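Local atomic coordinates of endonuclease II (Enterobacteria phage t4, PDB entry 2WSH), a protein that nicks and cleaves cytosine-containing double-stranded host DNA as a magnesium-dependent, sequence-specific GIY-YIG endonuclease, freeing nucleotides for phage DNA synthesis. Residues 39-43 / 100-106; 55-59 / 121-125; 30-34 / 69-73; 19-23 / 61-65; 14-18 / 128-132. The protein carries 1 engineered substitution. All coordinates share one frame; numbering follows the deposited sequence.

Contact 1: residues 39-43 / 100-106; sequences KYNVI and YARQCFN
Ile43 and Arg102 form an antiparallel hydrogen-bonded pair: Arg102 N reaches Ile43 O at 2.7 Å with an N-H...O angle of 170°, and Ile43 N returns a bond to Arg102 O at 3.1 Å. One step on, Val42 and Gln103 make a non-hydrogen-bonded pair, and Cys104 N bonds Asn41 O. Where the strand pairing runs out, the Gln103 amide takes over. A bend about its CB-CG bond (chi2 64°) turns the amide back over the 39-43 backbone. NE2 donates to Tyr40 O at 2.9 Å, almost in line with that carbonyl, and also to Cys104 O at 2.9 Å, on a lone pair. Both acceptors lie close to the amide plane, so the two N-H bonds fix the rotation of the group. On the other side of the amide, OE1 accepts from a water bound to Tyr40 N and probably from another at Lys39 NZ. Val42 CG1 packs against OE1, while on the opposite sheet face Ile43 CG1 touches Cys104 SG at 3.8 Å. The Arg102 guanidinium leads away to Glu124 and, through NH1, to Glu112 of the fourth subunit. Asn41 and Val42 together face Thr58 in a G1 beta bulge. The pairing thus joins strand 42-48, itself flanked by strand 51-58, to strand 97-111, with Ile43, Arg102 and Cys104 on the side covered by helix 121-132.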
# COMPACT_ATOMS: atom_id res chain seq x y z
N LYS A 39 -14.54 13.91 13.82
CA LYS A 39 -13.43 12.99 13.62
C LYS A 39 -13.94 11.89 12.71
O LYS A 39 -14.94 11.24 13.01
CB LYS A 39 -12.95 12.44 14.97
CG LYS A 39 -11.54 11.89 14.95
CD LYS A 39 -10.89 11.99 16.32
CE LYS A 39 -10.27 13.37 16.54
NZ LYS A 39 -8.93 13.49 15.87
N TYR A 40 -13.26 11.69 11.58
CA TYR A 40 -13.75 10.80 10.54
C TYR A 40 -12.84 9.60 10.35
O TYR A 40 -11.64 9.67 10.58
CB TYR A 40 -13.88 11.56 9.22
CG TYR A 40 -14.59 12.89 9.33
CD1 TYR A 40 -15.98 12.97 9.23
CD2 TYR A 40 -13.88 14.06 9.54
CE1 TYR A 40 -16.63 14.19 9.33
CE2 TYR A 40 -14.52 15.28 9.64
CZ TYR A 40 -15.90 15.34 9.54
OH TYR A 40 -16.54 16.55 9.64
N ASN A 41 -13.44 8.48 9.92
CA ASN A 41 -12.67 7.31 9.52
C ASN A 41 -11.80 6.75 10.64
O ASN A 41 -10.57 6.69 10.51
CB ASN A 41 -11.81 7.66 8.30
CG ASN A 41 -11.38 6.45 7.51
OD1 ASN A 41 -10.40 6.49 6.77
ND2 ASN A 41 -12.13 5.36 7.65
N VAL A 42 -12.42 6.34 11.74
CA VAL A 42 -11.66 5.88 12.89
C VAL A 42 -12.17 4.56 13.47
O VAL A 42 -13.32 4.17 13.26
CB VAL A 42 -11.70 6.91 14.04
CG1 VAL A 42 -11.08 8.23 13.60
CG2 VAL A 42 -13.13 7.11 14.51
N ILE A 43 -11.30 3.90 14.21
CA ILE A 43 -11.70 2.85 15.12
C ILE A 43 -12.02 3.55 16.42
O ILE A 43 -11.24 4.38 16.90
CB ILE A 43 -10.57 1.84 15.37
CG1 ILE A 43 -10.28 1.04 14.10
CG2 ILE A 43 -10.91 0.92 16.54
CD1 ILE A 43 -11.48 0.26 13.59
N TYR A 100 -12.92 6.53 23.03
CA TYR A 100 -11.61 6.81 22.48
C TYR A 100 -11.64 6.64 20.97
O TYR A 100 -12.46 5.88 20.45
CB TYR A 100 -10.56 5.87 23.07
CG TYR A 100 -10.19 6.15 24.50
CD1 TYR A 100 -8.93 6.65 24.83
CD2 TYR A 100 -11.08 5.90 25.54
CE1 TYR A 100 -8.58 6.91 26.14
CE2 TYR A 100 -10.74 6.15 26.85
CZ TYR A 100 -9.49 6.65 27.15
OH TYR A 100 -9.14 6.90 28.45
N ALA A 101 -10.75 7.32 20.27
CA ALA A 101 -10.67 7.19 18.82
C ALA A 101 -9.25 6.91 18.36
O ALA A 101 -8.30 7.53 18.85
CB ALA A 101 -11.20 8.44 18.15
N ARG A 102 -9.11 5.98 17.42
CA ARG A 102 -7.82 5.70 16.79
C ARG A 102 -7.92 6.04 15.31
O ARG A 102 -8.65 5.40 14.56
CB ARG A 102 -7.43 4.24 16.98
CG ARG A 102 -6.29 3.78 16.07
CD ARG A 102 -5.92 2.32 16.34
NE ARG A 102 -5.12 1.75 15.25
CZ ARG A 102 -3.79 1.70 15.24
NH1 ARG A 102 -3.09 2.19 16.25
NH2 ARG A 102 -3.16 1.16 14.20
N GLN A 103 -7.18 7.07 14.88
CA GLN A 103 -7.30 7.55 13.51
C GLN A 103 -6.79 6.54 12.50
O GLN A 103 -5.65 6.07 12.59
CB GLN A 103 -6.56 8.88 13.34
CG GLN A 103 -6.76 9.53 11.97
CD GLN A 103 -8.20 9.92 11.71
OE1 GLN A 103 -8.76 10.77 12.40
NE2 GLN A 103 -8.81 9.32 10.69
N CYS A 104 -7.64 6.20 11.54
CA CYS A 104 -7.23 5.32 10.44
C CYS A 104 -7.19 6.12 9.14
O CYS A 104 -7.52 7.30 9.12
CB CYS A 104 -8.18 4.13 10.33
SG CYS A 104 -8.02 2.90 11.66
N PHE A 105 -6.79 5.46 8.05
CA PHE A 105 -6.60 6.16 6.79
C PHE A 105 -7.09 5.31 5.62
O PHE A 105 -7.72 4.27 5.80
CB PHE A 105 -5.13 6.50 6.60
CG PHE A 105 -4.23 5.30 6.65
CD1 PHE A 105 -3.76 4.73 5.48
CD2 PHE A 105 -3.88 4.73 7.86
CE1 PHE A 105 -2.94 3.62 5.51
CE2 PHE A 105 -3.06 3.62 7.90
CZ PHE A 105 -2.59 3.06 6.73
N ASN A 106 -6.78 5.77 4.41
CA ASN A 106 -7.17 5.05 3.20
C ASN A 106 -6.00 4.67 2.31
O ASN A 106 -5.01 5.40 2.22
CB ASN A 106 -8.20 5.86 2.42
CG ASN A 106 -9.54 5.93 3.13
OD1 ASN A 106 -10.34 5.01 3.05
ND2 ASN A 106 -9.78 7.04 3.82
O HOH W 1 -7.60 12.93 13.60
O HOH W 2 -10.43 12.69 11.13

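Contact 2: residues 55-59 / 121-125. Engineered in segment 121-125: Ala125 (natural residue Glu).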
# COMPACT_ATOMS: atom_id res chain seq x y z
N ILE A 55 -15.31 -2.34 20.57
CA ILE A 55 -14.54 -1.76 19.47
C ILE A 55 -15.47 -1.57 18.28
O ILE A 55 -16.08 -2.53 17.80
CB ILE A 55 -13.38 -2.68 19.03
CG1 ILE A 55 -12.28 -2.69 20.09
CG2 ILE A 55 -12.82 -2.22 17.69
CD1 ILE A 55 -11.48 -1.41 20.14
N GLY A 56 -15.60 -0.33 17.82
CA GLY A 56 -16.42 -0.04 16.66
C GLY A 56 -15.62 0.63 15.56
O GLY A 56 -14.47 1.02 15.77
N LYS A 57 -16.22 0.76 14.38
CA LYS A 57 -15.62 1.56 13.32
C LYS A 57 -16.67 2.52 12.79
O LYS A 57 -17.86 2.23 12.84
CB LYS A 57 -15.11 0.66 12.20
CG LYS A 57 -16.19 -0.15 11.51
CD LYS A 57 -15.60 -1.12 10.49
CE LYS A 57 -16.69 -1.90 9.76
NZ LYS A 57 -16.12 -2.97 8.90
N THR A 58 -16.23 3.68 12.30
CA THR A 58 -17.17 4.69 11.81
C THR A 58 -16.53 5.69 10.84
O THR A 58 -15.36 6.04 10.97
CB THR A 58 -17.82 5.46 12.97
OG1 THR A 58 -18.81 6.37 12.46
CG2 THR A 58 -16.78 6.25 13.75
N LYS A 59 -17.33 6.15 9.88
CA LYS A 59 -16.90 7.19 8.95
C LYS A 59 -17.01 8.56 9.60
O LYS A 59 -16.45 9.54 9.10
CB LYS A 59 -17.76 7.15 7.68
CG LYS A 59 -17.63 5.90 6.84
CD LYS A 59 -18.85 5.75 5.92
CE LYS A 59 -18.81 4.48 5.09
NZ LYS A 59 -18.16 4.67 3.76
N ILE A 121 -9.86 1.00 8.60
CA ILE A 121 -10.76 0.61 9.68
C ILE A 121 -11.35 -0.77 9.38
O ILE A 121 -11.58 -1.56 10.29
CB ILE A 121 -11.92 1.61 9.90
CG1 ILE A 121 -12.69 1.84 8.60
CG2 ILE A 121 -11.39 2.92 10.46
CD1 ILE A 121 -14.00 2.58 8.79
N ASP A 122 -11.60 -1.04 8.10
CA ASP A 122 -12.15 -2.32 7.69
C ASP A 122 -11.19 -3.47 7.96
O ASP A 122 -11.61 -4.61 8.16
CB ASP A 122 -12.53 -2.29 6.21
CG ASP A 122 -13.81 -1.53 5.95
OD1 ASP A 122 -14.55 -1.28 6.92
OD2 ASP A 122 -14.07 -1.19 4.78
N LEU A 123 -9.90 -3.15 7.98
CA LEU A 123 -8.86 -4.14 8.25
C LEU A 123 -8.58 -4.28 9.74
O LEU A 123 -8.24 -5.37 10.21
CB LEU A 123 -7.55 -3.74 7.56
CG LEU A 123 -7.49 -3.75 6.03
CD1 LEU A 123 -6.12 -3.27 5.57
CD2 LEU A 123 -7.79 -5.14 5.50
N GLU A 124 -8.70 -3.18 10.48
CA GLU A 124 -8.27 -3.15 11.87
C GLU A 124 -9.33 -3.65 12.86
O GLU A 124 -9.00 -4.34 13.82
CB GLU A 124 -7.81 -1.74 12.26
CG GLU A 124 -6.49 -1.33 11.63
CD GLU A 124 -5.82 -0.19 12.37
OE1 GLU A 124 -6.43 0.34 13.32
OE2 GLU A 124 -4.68 0.16 12.01
N ALA A 125 -10.58 -3.29 12.61
CA ALA A 125 -11.66 -3.67 13.53
C ALA A 125 -11.68 -5.17 13.83
O ALA A 125 -11.72 -5.56 14.99
CB ALA A 125 -13.01 -3.20 13.00
O HOH W 3 -14.53 -5.10 8.69
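Lys57 and Asp122 supply the charged part of this contact. Lys57 NZ forms a salt bridge with Asp122 OD1 at 3.0 Å, approaching from above the carboxylate plane, 39° out of it, and the two side chains cross at about a right angle. A water adds a second link, accepting from Lys57 NZ at 2.7 Å and donating to Asp122 O, so the ammonium is tied to both the side chain and the backbone of one residue. The torsions explain the reach: CG of Lys57 sits between its backbone N and carbonyl carbon (chi1 63°), and the extended chain then runs across the first turn of the helix, past Ile121, to end at Asp122 OD1.

The apolar part is made by the methylenes of the same chain. Lys57 CB meets Ile121 CB at 4.0 Å, and Lys57 CD passes Ala125 CB at 4.2 Å; Ala125 is an engineered residue, glutamate in the natural enzyme. Ile121 CD1 reaches in toward the backbone at Thr58 N, at 4.3 Å, and Ile55 CG2 lies near Ala125 O.

Strand 55-58 and helix 121-125 run antiparallel, their axes at 174° and 8.7 Å apart at closest approach. Ile43 of the adjacent strand 42-48 and Cys104 from the broken strand 97-111 line the same interface. The contact packs the C-terminal helix 121-132 on the antiparallel sheet of the GIY-YIG catalytic domain.

Contact 3: residues 30-34 / 69-73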
# COMPACT_ATOMS: atom_id res chain seq x y z
N SER A 30 -30.53 13.35 32.04
CA SER A 30 -30.36 13.46 30.60
C SER A 30 -28.88 13.55 30.23
O SER A 30 -28.12 14.28 30.86
CB SER A 30 -31.10 14.68 30.06
OG SER A 30 -30.89 14.83 28.67
N ILE A 31 -28.48 12.79 29.21
CA ILE A 31 -27.12 12.88 28.69
C ILE A 31 -26.86 14.27 28.12
O ILE A 31 -27.41 14.64 27.08
CB ILE A 31 -26.85 11.82 27.60
CG1 ILE A 31 -26.92 10.41 28.18
CG2 ILE A 31 -25.49 12.06 26.96
CD1 ILE A 31 -26.82 9.31 27.15
N LYS A 32 -26.01 15.04 28.81
CA LYS A 32 -25.71 16.40 28.39
C LYS A 32 -25.22 16.43 26.95
O LYS A 32 -24.73 15.43 26.43
CB LYS A 32 -24.65 17.03 29.30
CG LYS A 32 -25.00 17.01 30.78
CD LYS A 32 -23.93 17.71 31.60
CE LYS A 32 -24.06 17.40 33.08
NZ LYS A 32 -22.91 17.94 33.85
N GLN A 33 -25.37 17.58 26.30
CA GLN A 33 -24.92 17.74 24.92
C GLN A 33 -23.41 17.64 24.81
O GLN A 33 -22.69 17.79 25.80
CB GLN A 33 -25.39 19.08 24.35
CG GLN A 33 -26.87 19.12 24.00
CD GLN A 33 -27.35 20.53 23.69
OE1 GLN A 33 -26.93 21.14 22.72
NE2 GLN A 33 -28.25 21.04 24.53
N LEU A 34 -22.93 17.38 23.60
CA LEU A 34 -21.50 17.19 23.38
C LEU A 34 -20.93 18.30 22.51
O LEU A 34 -21.31 18.45 21.35
CB LEU A 34 -21.26 15.83 22.71
CG LEU A 34 -21.92 14.63 23.37
CD1 LEU A 34 -21.71 13.39 22.53
CD2 LEU A 34 -21.40 14.42 24.79
N ARG A 69 -26.35 8.98 22.14
CA ARG A 69 -26.95 9.95 23.04
C ARG A 69 -28.45 10.11 22.79
O ARG A 69 -29.25 10.08 23.73
CB ARG A 69 -26.26 11.31 22.92
CG ARG A 69 -27.03 12.43 23.58
CD ARG A 69 -26.23 13.73 23.61
NE ARG A 69 -26.90 14.73 24.44
CZ ARG A 69 -27.84 15.56 24.01
NH1 ARG A 69 -28.23 15.53 22.75
NH2 ARG A 69 -28.39 16.43 24.85
N THR A 70 -28.81 10.30 21.53
CA THR A 70 -30.20 10.51 21.15
C THR A 70 -31.07 9.30 21.49
O THR A 70 -32.11 9.44 22.14
CB THR A 70 -30.34 10.82 19.66
OG1 THR A 70 -29.61 12.02 19.36
CG2 THR A 70 -31.80 11.01 19.28
N ALA A 71 -30.64 8.12 21.06
CA ALA A 71 -31.38 6.89 21.34
C ALA A 71 -31.68 6.77 22.83
O ALA A 71 -32.79 6.40 23.22
CB ALA A 71 -30.61 5.67 20.85
N ILE A 72 -30.70 7.09 23.65
CA ILE A 72 -30.83 6.95 25.10
C ILE A 72 -31.74 8.02 25.69
O ILE A 72 -32.64 7.71 26.49
CB ILE A 72 -29.45 6.98 25.80
CG1 ILE A 72 -28.61 5.78 25.35
CG2 ILE A 72 -29.62 7.01 27.32
CD1 ILE A 72 -27.15 5.86 25.75
N ASN A 73 -31.52 9.27 25.30
CA ASN A 73 -32.34 10.37 25.79
C ASN A 73 -33.80 10.24 25.37
O ASN A 73 -34.70 10.62 26.11
CB ASN A 73 -31.77 11.72 25.32
CG ASN A 73 -30.56 12.15 26.13
OD1 ASN A 73 -30.19 11.51 27.11
ND2 ASN A 73 -29.95 13.26 25.72
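Ile31 meets the helix through both its backbone and its side chain, and here the packing is tight. Asn73 grips the backbone twice: OD1 accepts from Ile31 N at 3.0 Å, and ND2 donates to Ile31 O at 3.2 Å, on a lone pair and in the plane of its own amide. The same oxygen takes Arg69 NE at 2.7 Å from above the carbonyl plane, so two side chains one helical turn apart converge on one carbonyl. Ile31 CD1 points into the hydrophobic side and touches Ile72 CG2 at 3.6 Å, while CG2 lies along the aliphatic part of Arg69, 3.7 Å from its CG. Leu91 of helix 82-92 also packs on Ile31.

Toward solvent the grip is looser. The Arg69 chain, extended from CG to NE, carries the guanidinium against the 31-33 backbone; NE makes a further, weak bond to Lys32 O, and NH2 a weak one to Ile31 O. Exposed Gln33 lays its CG over one guanidinium face, 3.2 Å from NH2, and Asn73 ND2 lies over the other, off toward the rim. Side chains of the last turn of helix 61-73 thus bond the backbone of the loop between strands 18-23 and 42-48 in this GIY-YIG nuclease.

Contact 4: residues 19-23 / 61-65. With PO4 (phosphate ion), chain E.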
# COMPACT_ATOMS: atom_id res chain seq x y z
N LYS A 19 -8.48 9.92 23.80
CA LYS A 19 -9.80 10.14 24.37
C LYS A 19 -10.55 11.20 23.58
O LYS A 19 -10.05 12.30 23.35
CB LYS A 19 -9.73 10.54 25.84
CG LYS A 19 -11.06 11.05 26.38
CD LYS A 19 -11.13 10.99 27.89
CE LYS A 19 -12.46 11.52 28.38
NZ LYS A 19 -12.59 11.43 29.86
N TYR A 20 -11.76 10.86 23.15
CA TYR A 20 -12.55 11.74 22.32
C TYR A 20 -13.57 12.49 23.16
O TYR A 20 -13.62 13.71 23.13
CB TYR A 20 -13.24 10.94 21.21
CG TYR A 20 -14.11 11.77 20.30
CD1 TYR A 20 -13.56 12.72 19.45
CD2 TYR A 20 -15.49 11.60 20.28
CE1 TYR A 20 -14.36 13.48 18.61
CE2 TYR A 20 -16.30 12.36 19.46
CZ TYR A 20 -15.73 13.29 18.62
OH TYR A 20 -16.54 14.03 17.79
N THR A 21 -14.37 11.75 23.92
CA THR A 21 -15.33 12.39 24.81
C THR A 21 -15.80 11.46 25.92
O THR A 21 -15.50 10.27 25.93
CB THR A 21 -16.56 12.94 24.05
OG1 THR A 21 -17.33 13.77 24.92
CG2 THR A 21 -17.43 11.80 23.55
N GLU A 22 -16.56 12.03 26.85
CA GLU A 22 -17.13 11.29 27.96
C GLU A 22 -18.62 11.58 27.99
O GLU A 22 -19.04 12.68 27.63
CB GLU A 22 -16.46 11.72 29.26
CG GLU A 22 -17.06 11.12 30.53
CD GLU A 22 -16.19 11.37 31.75
OE1 GLU A 22 -14.98 11.65 31.57
OE2 GLU A 22 -16.70 11.28 32.88
N LEU A 23 -19.42 10.59 28.38
CA LEU A 23 -20.85 10.80 28.52
C LEU A 23 -21.21 11.01 29.99
O LEU A 23 -20.63 10.37 30.86
CB LEU A 23 -21.64 9.62 27.95
CG LEU A 23 -21.48 9.36 26.45
CD1 LEU A 23 -22.43 8.26 26.01
CD2 LEU A 23 -21.74 10.63 25.65
N LEU A 61 -17.45 10.03 13.67
CA LEU A 61 -17.57 9.71 15.10
C LEU A 61 -18.55 10.60 15.85
O LEU A 61 -19.28 10.12 16.73
CB LEU A 61 -16.20 9.74 15.77
CG LEU A 61 -16.15 9.27 17.23
CD1 LEU A 61 -16.68 7.84 17.34
CD2 LEU A 61 -14.74 9.37 17.78
N ARG A 62 -18.58 11.88 15.52
CA ARG A 62 -19.50 12.79 16.20
C ARG A 62 -20.94 12.35 15.94
O ARG A 62 -21.78 12.39 16.83
CB ARG A 62 -19.28 14.24 15.76
CG ARG A 62 -19.98 15.25 16.66
CD ARG A 62 -19.63 16.68 16.29
NE ARG A 62 -20.18 17.07 14.99
CZ ARG A 62 -20.00 18.26 14.43
NH1 ARG A 62 -19.29 19.19 15.06
NH2 ARG A 62 -20.54 18.53 13.25
N LYS A 63 -21.20 11.92 14.71
CA LYS A 63 -22.53 11.42 14.36
C LYS A 63 -22.88 10.14 15.11
O LYS A 63 -23.99 10.00 15.62
CB LYS A 63 -22.67 11.22 12.85
CG LYS A 63 -23.33 12.39 12.14
CD LYS A 63 -23.70 12.05 10.70
CE LYS A 63 -24.77 10.97 10.64
NZ LYS A 63 -25.27 10.76 9.25
N ARG A 64 -21.93 9.21 15.17
CA ARG A 64 -22.15 7.93 15.84
C ARG A 64 -22.43 8.08 17.33
O ARG A 64 -23.35 7.46 17.86
CB ARG A 64 -20.95 7.00 15.62
CG ARG A 64 -21.14 5.58 16.14
CD ARG A 64 -22.19 4.82 15.33
NE ARG A 64 -22.02 5.02 13.89
CZ ARG A 64 -21.22 4.28 13.12
NH1 ARG A 64 -20.51 3.29 13.63
NH2 ARG A 64 -21.14 4.54 11.82
N ILE A 65 -21.64 8.90 18.00
CA ILE A 65 -21.83 9.14 19.43
C ILE A 65 -23.18 9.80 19.70
O ILE A 65 -23.91 9.39 20.60
CB ILE A 65 -20.71 10.01 20.04
CG1 ILE A 65 -19.33 9.39 19.76
CG2 ILE A 65 -20.93 10.18 21.53
CD1 ILE A 65 -19.33 7.89 19.82
P PO4 E . -21.53 0.65 15.10
O1 PO4 E . -20.44 -0.25 15.62
O2 PO4 E . -21.47 0.70 13.59
O3 PO4 E . -22.89 0.17 15.53
O4 PO4 E . -21.28 2.02 15.67
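Tyr20 lays one ring face against Leu61: CD2 of the leucine stands 3.6 Å from the ring centroid and 18° off the ring normal, a CH-pi contact. Leu61 CD2 is displaced toward the CG and CD2 side of the ring, closest to Tyr20 CD2 at 3.4 Å. The two side chains run past each other in opposite directions, each with CG anti to its own backbone nitrogen (chi1 179° for Tyr20), which stretches both across the gap between strand and helix. The tyrosine therefore spans to the helix backbone, where OH lies 3.4 Å from Arg62 CB; its hydrogen bond goes to Pro37 O in the loop between strands 18-23 and 42-48. Farther along, Ile65 CG1 approaches the ring obliquely, 4.3 Å from Tyr20 CE2.

A spacing of 10.6 Å between axes inclined at 18°, usual for a helix on a sheet, is bridged by large side chains where helix 61-73 packs on strand 18-23 of the antiparallel GIY-YIG sheet. Tyr20 and Thr21 both face Phe99 in a classic beta bulge, and each is directed toward the helix. Leu23 completes the row with CD2 at 4.2 Å from Ile65 CG2.

Arg64 turns off this interface. NH1 of the modelled conformer approaches O4 of a phosphate ion, at a distance too short to trust in detail, and possibly bonds Lys57 O; the phosphate also bonds Tyr44 OH, Tyr54 OH and Lys83 NZ.

Contact 5: residues 14-18 / 128-132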
# COMPACT_ATOMS: atom_id res chain seq x y z
N GLU A 14 -0.59 1.95 23.84
CA GLU A 14 -0.02 0.95 22.95
C GLU A 14 -0.53 1.09 21.52
O GLU A 14 0.19 0.82 20.56
CB GLU A 14 -0.32 -0.46 23.48
CG GLU A 14 0.49 -1.56 22.83
CD GLU A 14 0.29 -2.91 23.51
OE1 GLU A 14 0.78 -3.92 22.98
OE2 GLU A 14 -0.36 -2.94 24.58
N TYR A 15 -1.78 1.53 21.37
CA TYR A 15 -2.40 1.61 20.05
C TYR A 15 -2.82 3.02 19.68
O TYR A 15 -3.61 3.22 18.76
CB TYR A 15 -3.58 0.65 19.97
CG TYR A 15 -3.14 -0.79 20.11
CD1 TYR A 15 -2.69 -1.50 19.01
CD2 TYR A 15 -3.15 -1.42 21.34
CE1 TYR A 15 -2.28 -2.81 19.13
CE2 TYR A 15 -2.74 -2.73 21.47
CZ TYR A 15 -2.30 -3.42 20.36
OH TYR A 15 -1.89 -4.73 20.48
N SER A 16 -2.29 4.00 20.40
CA SER A 16 -2.54 5.40 20.11
C SER A 16 -4.03 5.73 20.04
O SER A 16 -4.49 6.39 19.11
CB SER A 16 -1.84 5.82 18.82
OG SER A 16 -0.43 5.84 19.00
N PHE A 17 -4.79 5.25 21.02
CA PHE A 17 -6.17 5.70 21.17
C PHE A 17 -6.15 7.01 21.94
O PHE A 17 -5.55 7.10 23.00
CB PHE A 17 -7.01 4.66 21.90
CG PHE A 17 -7.51 3.54 21.03
CD1 PHE A 17 -8.71 3.66 20.34
CD2 PHE A 17 -6.78 2.37 20.90
CE1 PHE A 17 -9.17 2.63 19.54
CE2 PHE A 17 -7.24 1.34 20.10
CZ PHE A 17 -8.43 1.47 19.42
N ILE A 18 -6.81 8.02 21.39
CA ILE A 18 -6.90 9.30 22.06
C ILE A 18 -8.33 9.51 22.55
O ILE A 18 -9.28 9.28 21.80
CB ILE A 18 -6.47 10.44 21.13
CG1 ILE A 18 -4.97 10.31 20.82
CG2 ILE A 18 -6.77 11.80 21.74
CD1 ILE A 18 -4.53 11.12 19.64
N PHE A 128 -8.75 -6.02 16.16
CA PHE A 128 -8.92 -5.55 17.53
C PHE A 128 -9.91 -6.44 18.28
O PHE A 128 -9.71 -6.76 19.45
CB PHE A 128 -9.40 -4.10 17.55
CG PHE A 128 -8.29 -3.09 17.45
CD1 PHE A 128 -7.32 -3.01 18.44
CD2 PHE A 128 -8.23 -2.22 16.38
CE1 PHE A 128 -6.30 -2.08 18.36
CE2 PHE A 128 -7.20 -1.28 16.29
CZ PHE A 128 -6.24 -1.22 17.28
N ILE A 129 -10.97 -6.83 17.59
CA ILE A 129 -11.99 -7.68 18.19
C ILE A 129 -11.41 -9.05 18.55
O ILE A 129 -11.63 -9.56 19.66
CB ILE A 129 -13.21 -7.82 17.27
CG1 ILE A 129 -13.91 -6.47 17.12
CG2 ILE A 129 -14.17 -8.87 17.82
CD1 ILE A 129 -15.04 -6.48 16.11
N LYS A 130 -10.66 -9.65 17.63
CA LYS A 130 -10.01 -10.93 17.90
C LYS A 130 -8.97 -10.78 19.00
O LYS A 130 -8.72 -11.72 19.77
CB LYS A 130 -9.36 -11.48 16.63
CG LYS A 130 -8.36 -12.60 16.88
CD LYS A 130 -7.61 -12.97 15.61
CE LYS A 130 -8.41 -13.90 14.72
NZ LYS A 130 -8.40 -15.30 15.22
N LEU A 131 -8.36 -9.60 19.09
CA LEU A 131 -7.31 -9.36 20.07
C LEU A 131 -7.85 -9.23 21.49
O LEU A 131 -7.33 -9.86 22.42
CB LEU A 131 -6.51 -8.11 19.69
CG LEU A 131 -5.30 -7.78 20.58
CD1 LEU A 131 -4.36 -8.98 20.69
CD2 LEU A 131 -4.55 -6.57 20.05
N PHE A 132 -8.89 -8.42 21.66
CA PHE A 132 -9.40 -8.11 23.00
C PHE A 132 -10.69 -8.84 23.37
O PHE A 132 -11.05 -8.90 24.55
CB PHE A 132 -9.60 -6.60 23.15
CG PHE A 132 -8.34 -5.80 23.01
CD1 PHE A 132 -7.26 -6.04 23.85
CD2 PHE A 132 -8.24 -4.81 22.05
CE1 PHE A 132 -6.10 -5.30 23.72
CE2 PHE A 132 -7.08 -4.07 21.92
CZ PHE A 132 -6.01 -4.31 22.75
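Tyr15 is the first residue to leave helical geometry after helix 8-14, and its CA stays 10.0 Å from that of Phe128, so aromatic side chains must bridge the two backbones. They do so as an aromatic cluster, Tyr15 and Phe17 of the 14-18 segment with Phe128 and Phe132 of helix 121-132 in the GIY-YIG nuclease.

Phe128 links Phe17 to Tyr15, and Tyr15 in turn links to Phe132. The edge of Phe128 is turned to the face of Tyr15 in a T-shaped pair, with centroids 5.4 Å apart and planes at 77°; CE1 sits above the ring toward its CG and CD1 side, 3.7 Å from Tyr15 CD1. The Phe128 face in turn receives the edge of Phe17, centroids 5.5 Å apart and planes at 66°. Phe128 thus offers an edge to one ring and a face to another, which restricts how it can be turned.

One helical turn later Phe132 repeats the edge-to-face approach to Tyr15, but offset, centroids 6.0 Å apart and planes at 89°. The i to i+4 spacing places the two phenylalanines on one side of the helix, and Phe132 N to Phe128 O is the helical bond that goes with it.

Around the cluster, Ile43 and Arg102 of the sheet pack on both Phe17 and Phe128, and Leu113 of the fourth subunit also packs on Phe128. At the phenol end of Tyr15, Leu131 comes from the opposite direction and brings CD2 to 3.3 Å from OH.

Overall arrangement
From the N terminus, 14-18 waits longest for its partner: contact 5 closes a loop of 109 residues onto helix 121-132, and the other four contacts are nested inside it. Next, 19-23 pairs with 61-65 and 30-34 with 69-73; contacts 3 and 4 cross along the chain and share helix 61-73, Leu34 packing on Ile65. Segment 39-43 joins 100-106 inside the sheet, crossing contacts 2, 3 and 4, and 55-59 then meets 121-125, crossing contacts 3 and 4 as well. Contacts 1, 2 and 5 adjoin through Arg102, which reaches Glu124 and Tyr15 O. Helix 61-73 and helix 121-132 are thereby tied to one antiparallel sheet, with contact 3 lying apart from contacts 1, 2 and 5.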